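Long-range contact in PbSGBP-B lipoprotein (Prevotella bryantii B14, PDB 6D2Y), which probably binds polysaccharide at the bacterial cell surface, as a lipoprotein encoded in a polysaccharide utilization locus: residues A[296-308]-A[414-426]. Sequence-based numbering, arbitrary orientation. Where two conformers were deposited one is given.
Sequences HPRLCDVADFSDW and SFSSINDFSSLNI
Phe421 lies against Phe305 in an offset stack, the ring centroids 4.5 Å apart and the planes only 13° from parallel. The slip brings Phe421 CB over the centre of the Phe305 ring, 3.6 Å from its centroid, so a CH-pi contact joins the stack. Phe421 thus gives its face to Phe305 and its edge to Trp308, in an offset edge-to-face contact with CZ 3.9 Å from Trp308 CG. With CG of Trp308 between its backbone N and carbonyl carbon, the indole reaches across the loop 415-418. There Phe415 CB lies over the indole face toward its rim, 3.6 Å from Trp308 NE1, and the ring beyond turns its edge to the five-membered ring, the planes at 87°. Ile418 CG2 packs 4.0 Å from Trp308 CZ3.

Beside the cluster, Leu299 N donates a nearly straight hydrogen bond (166°) to Ser422 O at 3.0 Å, and Leu299 CD1 rests 3.6 Å from Leu424 CB. Small Cys300 fits where the backbones come close, its CB facing Ile418 O. Arg298 lays its aliphatic CG on Ser422 CB and sends NH1 to a salt bridge with Asp301 OD2, 2.6 Å away.

In the second shell, Ser417 OG accepts from Asn419 N in an ST turn, Phe334 meets Phe421 edge-to-face, and a classic beta bulge sets Ser422 and Ser423 opposite Gly335. Leu299 and Phe305 also pack on Phe224 and Leu223, so the weakly bonded helical turn about 299-302 and its loop join the start of strand 423-428 to strand 222-224, held mainly by aromatic and apolar packing, with one backbone hydrogen bond fixing the alignment.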
loop_
_atom_site.group_PDB
_atom_site.type_symbol
_atom_site.label_atom_id
_atom_site.label_comp_id
_atom_site.label_asym_id
_atom_site.label_seq_id
_atom_site.Cartn_x
_atom_site.Cartn_y
_atom_site.Cartn_z
ATOM N N HIS A 296 14.929 -3.800 -26.632
ATOM C CA HIS A 296 15.017 -3.348 -25.247
ATOM C C HIS A 296 14.522 -1.912 -25.121
ATOM O O HIS A 296 15.331 -0.987 -24.975
ATOM C CB HIS A 296 16.448 -3.462 -24.719
ATOM C CG HIS A 296 17.004 -4.849 -24.768
ATOM N ND1 HIS A 296 18.349 -5.117 -24.623
ATOM C CD2 HIS A 296 16.400 -6.048 -24.940
ATOM C CE1 HIS A 296 18.549 -6.420 -24.708
ATOM N NE2 HIS A 296 17.382 -7.007 -24.899
ATOM N N PRO A 297 13.212 -1.687 -25.153
ATOM C CA PRO A 297 12.698 -0.315 -25.101
ATOM C C PRO A 297 12.879 0.305 -23.726
ATOM O O PRO A 297 13.129 -0.375 -22.727
ATOM C CB PRO A 297 11.215 -0.483 -25.435
ATOM C CG PRO A 297 10.888 -1.854 -24.928
ATOM C CD PRO A 297 12.127 -2.686 -25.142
ATOM N N ARG A 298 12.747 1.628 -23.689
ATOM C CA ARG A 298 12.725 2.338 -22.420
ATOM C C ARG A 298 11.490 1.932 -21.627
ATOM O O ARG A 298 10.402 1.760 -22.184
ATOM C CB ARG A 298 12.738 3.850 -22.658
ATOM C CG ARG A 298 14.099 4.392 -23.073
ATOM C CD ARG A 298 13.994 5.632 -23.953
ATOM N NE ARG A 298 13.323 6.745 -23.288
ATOM C CZ ARG A 298 12.217 7.328 -23.741
ATOM N NH1 ARG A 298 11.657 6.909 -24.868
ATOM N NH2 ARG A 298 11.673 8.333 -23.071
ATOM N N LEU A 299 11.661 1.766 -20.314
ATOM C CA LEU A 299 10.544 1.324 -19.487
ATOM C C LEU A 299 9.422 2.354 -19.456
ATOM O O LEU A 299 8.252 1.990 -19.290
ATOM C CB LEU A 299 11.031 1.014 -18.073
ATOM C CG LEU A 299 11.982 -0.179 -17.982
ATOM C CD1 LEU A 299 12.441 -0.385 -16.553
ATOM C CD2 LEU A 299 11.310 -1.434 -18.516
ATOM N N CYS A 300 9.750 3.636 -19.629
ATOM C CA CYS A 300 8.721 4.670 -19.652
ATOM C C CYS A 300 7.862 4.606 -20.908
ATOM O O CYS A 300 6.797 5.231 -20.949
ATOM C CB CYS A 300 9.360 6.051 -19.531
ATOM S SG CYS A 300 10.648 6.378 -20.752
ATOM N N ASP A 301 8.303 3.879 -21.934
ATOM C CA ASP A 301 7.483 3.629 -23.110
ATOM C C ASP A 301 6.682 2.340 -23.002
ATOM O O ASP A 301 5.716 2.160 -23.751
ATOM C CB ASP A 301 8.358 3.574 -24.367
ATOM C CG ASP A 301 8.931 4.926 -24.737
ATOM O OD1 ASP A 301 8.257 5.949 -24.491
ATOM O OD2 ASP A 301 10.058 4.964 -25.273
ATOM N N VAL A 302 7.064 1.442 -22.091
ATOM C CA VAL A 302 6.323 0.201 -21.898
ATOM C C VAL A 302 5.117 0.427 -20.994
ATOM O O VAL A 302 4.038 -0.126 -21.232
ATOM C CB VAL A 302 7.261 -0.887 -21.345
ATOM C CG1 VAL A 302 6.474 -2.133 -20.961
ATOM C CG2 VAL A 302 8.333 -1.225 -22.369
ATOM N N ALA A 303 5.276 1.244 -19.955
ATOM C CA ALA A 303 4.187 1.605 -19.062
ATOM C C ALA A 303 4.186 3.114 -18.852
ATOM O O ALA A 303 5.209 3.785 -19.009
ATOM C CB ALA A 303 4.296 0.884 -17.710
ATOM N N ASP A 304 3.018 3.642 -18.490
ATOM C CA ASP A 304 2.845 5.082 -18.352
ATOM C C ASP A 304 3.306 5.538 -16.974
ATOM O O ASP A 304 2.725 5.148 -15.956
ATOM C CB ASP A 304 1.387 5.470 -18.584
ATOM C CG ASP A 304 1.195 6.970 -18.682
ATOM O OD1 ASP A 304 1.142 7.493 -19.815
ATOM O OD2 ASP A 304 1.103 7.626 -17.623
ATOM N N PHE A 305 4.341 6.377 -16.944
ATOM C CA PHE A 305 4.886 6.911 -15.706
ATOM C C PHE A 305 4.489 8.362 -15.464
ATOM O O PHE A 305 5.024 8.992 -14.546
ATOM C CB PHE A 305 6.412 6.789 -15.703
ATOM C CG PHE A 305 6.915 5.406 -15.401
ATOM C CD1 PHE A 305 7.063 4.470 -16.412
ATOM C CD2 PHE A 305 7.251 5.044 -14.107
ATOM C CE1 PHE A 305 7.532 3.199 -16.136
ATOM C CE2 PHE A 305 7.723 3.777 -13.825
ATOM C CZ PHE A 305 7.862 2.852 -14.841
ATOM N N SER A 306 3.580 8.910 -16.268
ATOM C CA SER A 306 3.126 10.276 -16.049
ATOM C C SER A 306 2.460 10.393 -14.684
ATOM O O SER A 306 1.816 9.455 -14.202
ATOM C CB SER A 306 2.157 10.704 -17.154
ATOM O OG SER A 306 0.998 9.888 -17.163
ATOM N N ASP A 307 2.627 11.561 -14.059
ATOM C CA ASP A 307 2.135 11.807 -12.704
ATOM C C ASP A 307 2.631 10.722 -11.752
ATOM O O ASP A 307 1.859 10.066 -11.048
ATOM C CB ASP A 307 0.607 11.910 -12.681
ATOM C CG ASP A 307 0.082 13.024 -13.569
ATOM O OD1 ASP A 307 0.736 14.085 -13.645
ATOM O OD2 ASP A 307 -0.988 12.840 -14.185
ATOM N N TRP A 308 3.955 10.538 -11.741
ATOM C CA TRP A 308 4.563 9.447 -10.986
ATOM C C TRP A 308 4.388 9.611 -9.482
ATOM O O TRP A 308 4.394 8.613 -8.751
ATOM C CB TRP A 308 6.047 9.338 -11.335
ATOM C CG TRP A 308 6.817 10.597 -11.085
ATOM C CD1 TRP A 308 7.381 10.994 -9.907
ATOM C CD2 TRP A 308 7.113 11.625 -12.038
ATOM N NE1 TRP A 308 8.008 12.206 -10.068
ATOM C CE2 TRP A 308 7.858 12.615 -11.366
ATOM C CE3 TRP A 308 6.820 11.806 -13.393
ATOM C CZ2 TRP A 308 8.314 13.767 -12.004
ATOM C CZ3 TRP A 308 7.273 12.950 -14.025
ATOM C CH2 TRP A 308 8.012 13.917 -13.330
ATOM N N SER A 414 15.384 14.683 -7.210
ATOM C CA SER A 414 14.202 13.847 -7.358
ATOM C C SER A 414 14.034 13.454 -8.826
ATOM O O SER A 414 14.922 13.659 -9.656
ATOM C CB SER A 414 12.966 14.573 -6.826
ATOM O OG SER A 414 12.990 14.673 -5.412
ATOM N N PHE A 415 12.884 12.870 -9.156
ATOM C CA PHE A 415 12.556 12.581 -10.545
ATOM C C PHE A 415 12.064 13.851 -11.225
ATOM O O PHE A 415 11.232 14.577 -10.675
ATOM C CB PHE A 415 11.494 11.486 -10.633
ATOM C CG PHE A 415 11.968 10.143 -10.161
ATOM C CD1 PHE A 415 13.213 9.669 -10.537
ATOM C CD2 PHE A 415 11.172 9.353 -9.344
ATOM C CE1 PHE A 415 13.658 8.436 -10.115
ATOM C CE2 PHE A 415 11.614 8.111 -8.914
ATOM C CZ PHE A 415 12.860 7.655 -9.301
ATOM N N SER A 416 12.583 14.123 -12.421
ATOM C CA SER A 416 12.250 15.347 -13.132
ATOM C C SER A 416 11.411 15.127 -14.372
ATOM O O SER A 416 10.770 16.077 -14.826
ATOM C CB SER A 416 13.528 16.107 -13.523
ATOM O OG SER A 416 14.506 15.967 -12.513
ATOM N N SER A 417 11.379 13.913 -14.912
ATOM C CA SER A 417 10.717 13.629 -16.172
ATOM C C SER A 417 10.363 12.152 -16.212
ATOM O O SER A 417 10.905 11.344 -15.452
ATOM C CB SER A 417 11.609 14.002 -17.364
ATOM O OG SER A 417 11.159 13.398 -18.561
ATOM N N ILE A 418 9.434 11.799 -17.104
ATOM C CA ILE A 418 9.121 10.386 -17.281
ATOM C C ILE A 418 10.290 9.652 -17.915
ATOM O O ILE A 418 10.383 8.426 -17.795
ATOM C CB ILE A 418 7.839 10.202 -18.114
ATOM C CG1 ILE A 418 8.032 10.754 -19.527
ATOM C CG2 ILE A 418 6.653 10.867 -17.427
ATOM C CD1 ILE A 418 7.565 9.813 -20.609
ATOM N N ASN A 419 11.199 10.378 -18.573
ATOM C CA ASN A 419 12.376 9.758 -19.170
ATOM C C ASN A 419 13.301 9.148 -18.126
ATOM O O ASN A 419 14.139 8.308 -18.473
ATOM C CB ASN A 419 13.141 10.786 -20.003
ATOM C CG ASN A 419 12.561 10.959 -21.389
ATOM O OD1 ASN A 419 12.758 10.116 -22.263
ATOM N ND2 ASN A 419 11.847 12.058 -21.601
ATOM N N ASP A 420 13.173 9.548 -16.861
ATOM C CA ASP A 420 13.996 8.990 -15.795
ATOM C C ASP A 420 13.588 7.573 -15.414
ATOM O O ASP A 420 14.246 6.968 -14.561
ATOM C CB ASP A 420 13.942 9.903 -14.568
ATOM C CG ASP A 420 14.394 11.322 -14.875
ATOM O OD1 ASP A 420 13.788 11.961 -15.759
ATOM O OD2 ASP A 420 15.357 11.799 -14.239
ATOM N N PHE A 421 12.532 7.031 -16.018
ATOM C CA PHE A 421 12.125 5.651 -15.777
ATOM C C PHE A 421 12.386 4.799 -17.012
ATOM O O PHE A 421 11.497 4.075 -17.469
ATOM C CB PHE A 421 10.643 5.579 -15.401
ATOM C CG PHE A 421 10.273 6.410 -14.207
ATOM C CD1 PHE A 421 10.641 6.020 -12.930
ATOM C CD2 PHE A 421 9.552 7.582 -14.362
ATOM C CE1 PHE A 421 10.296 6.786 -11.834
ATOM C CE2 PHE A 421 9.206 8.350 -13.270
ATOM C CZ PHE A 421 9.578 7.952 -12.005
ATOM N N SER A 422 13.593 4.889 -17.570
ATOM C CA SER A 422 13.942 4.144 -18.775
ATOM C C SER A 422 14.636 2.820 -18.471
ATOM O O SER A 422 14.374 1.815 -19.144
ATOM C CB SER A 422 14.836 4.992 -19.679
ATOM O OG SER A 422 14.357 6.320 -19.797
ATOM N N SER A 423 15.525 2.804 -17.477
ATOM C CA SER A 423 16.212 1.596 -17.047
ATOM C C SER A 423 15.946 1.356 -15.568
ATOM O O SER A 423 15.568 2.267 -14.826
ATOM C CB SER A 423 17.719 1.685 -17.308
ATOM O OG SER A 423 17.986 1.901 -18.680
ATOM N N LEU A 424 16.154 0.111 -15.141
ATOM C CA LEU A 424 15.863 -0.287 -13.772
ATOM C C LEU A 424 16.955 -1.206 -13.251
ATOM O O LEU A 424 17.329 -2.175 -13.920
ATOM C CB LEU A 424 14.506 -0.992 -13.675
ATOM C CG LEU A 424 14.141 -1.477 -12.273
ATOM C CD1 LEU A 424 13.819 -0.292 -11.374
ATOM C CD2 LEU A 424 12.982 -2.463 -12.320
ATOM N N ASN A 425 17.454 -0.901 -12.056
ATOM C CA ASN A 425 18.389 -1.753 -11.337
ATOM C C ASN A 425 17.775 -2.162 -10.006
ATOM O O ASN A 425 17.155 -1.343 -9.320
ATOM C CB ASN A 425 19.722 -1.042 -11.089
ATOM C CG ASN A 425 20.727 -1.285 -12.191
ATOM O OD1 ASN A 425 20.360 -1.598 -13.322
ATOM N ND2 ASN A 425 22.007 -1.143 -11.865
ATOM N N ILE A 426 17.938 -3.433 -9.653
ATOM C CA ILE A 426 17.581 -3.948 -8.334
ATOM C C ILE A 426 18.847 -4.557 -7.751
ATOM O O ILE A 426 19.340 -5.575 -8.252
ATOM C CB ILE A 426 16.443 -4.974 -8.393
ATOM C CG1 ILE A 426 15.245 -4.400 -9.156
ATOM C CG2 ILE A 426 16.048 -5.408 -6.988
ATOM C CD1 ILE A 426 13.927 -5.060 -8.829
#